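Local coordinates for protein BIFUNCTIONAL PROTEIN Proline utilization A (PutA) (Corynebacterium freiburgense, PDB 5UX5) that probably oxidises proline to glutamate in two steps, through an FAD-dependent proline dehydrogenase and an NAD-dependent aldehyde dehydrogenase joined in one chain, at residues L523-I534 and T632-L643. Residues are numbered along the deposited sequence; the frame is centred on the assembly and turned at random.
Sequences LLQRAADELENI and TALRKAGIGEDL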
# COMPACT_ATOMS: atom_id res chain seq x y z
N LEU A 523 6.84 16.26 23.90
CA LEU A 523 6.07 17.09 22.99
C LEU A 523 5.79 16.35 21.69
O LEU A 523 4.66 16.39 21.18
CB LEU A 523 6.80 18.40 22.70
CG LEU A 523 6.82 19.44 23.83
CD1 LEU A 523 7.55 20.64 23.38
CD2 LEU A 523 5.45 19.80 24.25
N LEU A 524 6.79 15.66 21.13
CA LEU A 524 6.54 14.96 19.88
C LEU A 524 5.49 13.87 20.05
O LEU A 524 4.56 13.76 19.24
CB LEU A 524 7.83 14.38 19.33
CG LEU A 524 8.76 15.47 18.82
CD1 LEU A 524 10.21 14.95 18.57
CD2 LEU A 524 8.16 16.06 17.59
N GLN A 525 5.57 13.11 21.15
CA GLN A 525 4.63 12.03 21.37
C GLN A 525 3.23 12.59 21.52
O GLN A 525 2.27 12.05 20.97
CB GLN A 525 5.04 11.21 22.59
CG GLN A 525 6.35 10.42 22.45
CD GLN A 525 6.24 9.25 21.48
OE1 GLN A 525 5.16 8.94 20.96
NE2 GLN A 525 7.36 8.58 21.25
N ARG A 526 3.12 13.71 22.22
CA ARG A 526 1.84 14.37 22.36
C ARG A 526 1.36 14.92 21.02
O ARG A 526 0.16 14.89 20.71
CB ARG A 526 1.97 15.49 23.39
CG ARG A 526 0.91 15.45 24.45
CD ARG A 526 1.49 15.89 25.76
NE ARG A 526 1.66 17.33 25.78
CZ ARG A 526 2.74 17.93 26.25
NH1 ARG A 526 3.75 17.20 26.73
NH2 ARG A 526 2.81 19.26 26.24
N ALA A 527 2.29 15.43 20.20
CA ALA A 527 1.93 15.92 18.88
C ALA A 527 1.36 14.81 18.03
O ALA A 527 0.43 15.03 17.25
CB ALA A 527 3.15 16.55 18.20
N ALA A 528 1.89 13.60 18.17
CA ALA A 528 1.34 12.49 17.41
C ALA A 528 -0.05 12.11 17.92
O ALA A 528 -0.95 11.82 17.13
CB ALA A 528 2.32 11.31 17.44
N ASP A 529 -0.26 12.13 19.24
CA ASP A 529 -1.60 11.87 19.77
C ASP A 529 -2.61 12.89 19.25
O ASP A 529 -3.72 12.51 18.86
CB ASP A 529 -1.59 11.90 21.31
CG ASP A 529 -0.90 10.68 21.92
OD1 ASP A 529 -0.53 9.75 21.18
OD2 ASP A 529 -0.74 10.67 23.16
N GLU A 530 -2.23 14.18 19.24
CA GLU A 530 -3.14 15.24 18.82
C GLU A 530 -3.38 15.23 17.31
O GLU A 530 -4.48 15.55 16.85
CB GLU A 530 -2.61 16.61 19.22
CG GLU A 530 -2.60 16.89 20.71
CD GLU A 530 -3.99 16.97 21.28
OE1 GLU A 530 -4.97 16.99 20.50
OE2 GLU A 530 -4.10 17.00 22.53
N LEU A 531 -2.38 14.85 16.52
CA LEU A 531 -2.63 14.71 15.10
C LEU A 531 -3.71 13.67 14.86
O LEU A 531 -4.62 13.89 14.06
CB LEU A 531 -1.35 14.34 14.35
CG LEU A 531 -0.38 15.49 14.13
CD1 LEU A 531 0.91 14.97 13.56
CD2 LEU A 531 -1.01 16.47 13.18
N GLU A 532 -3.64 12.55 15.59
CA GLU A 532 -4.64 11.49 15.44
C GLU A 532 -6.06 11.99 15.74
O GLU A 532 -7.00 11.65 15.02
CB GLU A 532 -4.27 10.30 16.34
CG GLU A 532 -5.09 9.06 16.11
CD GLU A 532 -4.99 8.55 14.67
OE1 GLU A 532 -5.94 8.84 13.88
OE2 GLU A 532 -3.97 7.88 14.32
N ASN A 533 -6.20 12.84 16.77
CA ASN A 533 -7.50 13.38 17.17
C ASN A 533 -8.13 14.25 16.08
O ASN A 533 -9.36 14.37 16.02
CB ASN A 533 -7.37 14.20 18.45
CG ASN A 533 -6.90 13.37 19.62
OD1 ASN A 533 -7.09 12.16 19.65
ND2 ASN A 533 -6.24 14.02 20.57
N ILE A 534 -7.33 14.92 15.28
CA ILE A 534 -7.85 15.73 14.18
C ILE A 534 -7.64 15.05 12.82
O ILE A 534 -7.66 15.73 11.79
CB ILE A 534 -7.26 17.15 14.20
CG1 ILE A 534 -5.74 17.12 14.14
CG2 ILE A 534 -7.75 17.94 15.37
CD1 ILE A 534 -5.17 18.48 13.97
N THR A 632 -2.78 23.43 14.43
CA THR A 632 -3.58 23.42 15.66
C THR A 632 -3.27 22.19 16.51
O THR A 632 -3.39 22.26 17.74
CB THR A 632 -5.10 23.50 15.35
OG1 THR A 632 -5.56 22.32 14.68
CG2 THR A 632 -5.42 24.67 14.49
N ALA A 633 -2.82 21.08 15.90
CA ALA A 633 -2.43 19.91 16.68
C ALA A 633 -1.13 20.17 17.45
O ALA A 633 -1.04 19.85 18.64
CB ALA A 633 -2.26 18.70 15.77
N LEU A 634 -0.12 20.76 16.79
CA LEU A 634 1.12 21.08 17.47
C LEU A 634 0.85 21.98 18.65
O LEU A 634 1.46 21.84 19.73
CB LEU A 634 2.11 21.76 16.51
CG LEU A 634 2.47 21.01 15.23
CD1 LEU A 634 3.74 21.51 14.54
CD2 LEU A 634 2.63 19.57 15.61
N ARG A 635 -0.08 22.93 18.48
CA ARG A 635 -0.39 23.86 19.56
C ARG A 635 -1.10 23.13 20.70
O ARG A 635 -0.71 23.28 21.87
CB ARG A 635 -1.20 25.03 19.02
CG ARG A 635 -0.47 25.80 17.92
CD ARG A 635 0.65 26.60 18.53
NE ARG A 635 1.32 27.50 17.60
CZ ARG A 635 2.61 27.42 17.26
NH1 ARG A 635 3.37 26.47 17.76
NH2 ARG A 635 3.13 28.31 16.44
N LYS A 636 -2.08 22.29 20.38
CA LYS A 636 -2.71 21.50 21.44
C LYS A 636 -1.68 20.66 22.17
O LYS A 636 -1.80 20.47 23.39
CB LYS A 636 -3.84 20.62 20.89
CG LYS A 636 -5.24 21.17 21.19
CD LYS A 636 -6.33 20.61 20.24
CE LYS A 636 -7.33 21.71 19.78
NZ LYS A 636 -7.66 22.74 20.84
N ALA A 637 -0.64 20.22 21.47
CA ALA A 637 0.38 19.35 22.05
C ALA A 637 1.36 20.07 22.96
O ALA A 637 2.12 19.40 23.67
CB ALA A 637 1.18 18.65 20.94
N GLY A 638 1.35 21.40 22.98
CA GLY A 638 2.30 22.16 23.76
C GLY A 638 3.43 22.75 22.96
O GLY A 638 4.31 23.39 23.54
N ILE A 639 3.43 22.56 21.64
CA ILE A 639 4.48 23.11 20.79
C ILE A 639 4.02 24.51 20.39
O ILE A 639 3.29 24.69 19.42
CB ILE A 639 4.73 22.23 19.58
CG1 ILE A 639 5.10 20.81 20.04
CG2 ILE A 639 5.80 22.88 18.72
CD1 ILE A 639 5.04 19.77 18.94
N GLY A 640 4.46 25.51 21.16
CA GLY A 640 3.97 26.87 21.02
C GLY A 640 4.81 27.73 20.09
O GLY A 640 5.71 27.26 19.39
N GLU A 641 4.51 29.03 20.11
CA GLU A 641 5.19 29.95 19.19
C GLU A 641 6.66 30.18 19.54
O GLU A 641 7.38 30.73 18.70
CB GLU A 641 4.47 31.28 19.13
CG GLU A 641 3.11 31.21 18.47
CD GLU A 641 2.47 32.58 18.34
OE1 GLU A 641 2.98 33.53 18.97
OE2 GLU A 641 1.46 32.69 17.60
N ASP A 642 7.13 29.76 20.71
CA ASP A 642 8.55 29.79 21.03
C ASP A 642 9.30 28.58 20.49
O ASP A 642 10.52 28.49 20.68
CB ASP A 642 8.75 29.90 22.54
CG ASP A 642 7.87 28.92 23.31
OD1 ASP A 642 7.00 28.27 22.69
OD2 ASP A 642 8.04 28.83 24.55
N LEU A 643 8.62 27.68 19.81
CA LEU A 643 9.22 26.44 19.34
C LEU A 643 9.10 26.28 17.84
O LEU A 643 10.09 25.96 17.16
CB LEU A 643 8.54 25.25 20.01
CG LEU A 643 9.32 24.44 21.03
CD1 LEU A 643 8.45 23.25 21.29
CD2 LEU A 643 10.66 24.03 20.48
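A close helix pair of the aldehyde dehydrogenase part joins Ala527 and Glu530 to Ala637 and Ala633. The axes of helix segments 523-533 and 632-636 approach to 8.1 Å, with 131° between their directions. The alanines at the crossing are consistent with this close approach. Ala637 CB sits 3.5 Å from Ala527 N, against the backbone of the other helix. Ala633 CB meets the ends of two longer side chains, Leu531 CD2 and Ile534 CD1. Glu530 CB touches Ala633 O, and its chain bends at chi2 (-66°), which lays the carboxylate across Lys636 CB. The charged ends stay apart, Glu530 OE1 being 6.4 Å from Lys636 NZ. Asn533 ND2 donates to Glu530 OE1 from above the carboxylate plane.

Helix 624-636 is the crossover between parallel strands 614-618 and 644-646, a beta-alpha-beta unit consistent with the family's Rossmann-type NAD-binding domain. Gly638 forms a Schellman motif after the helical residues, and its positive phi (102°) suits glycine. Here Ala637 O lies over one face of the Arg526 guanidinium, and the angles are poor for a hydrogen bond. Beyond the turn, Ile639 CD1 packs on Ala527 CB at 3.8 Å. Leu523 CD1 and Leu643 CD1 meet tip to tip. Phe606 of helix 599-611 touches both Leu524 and Leu634.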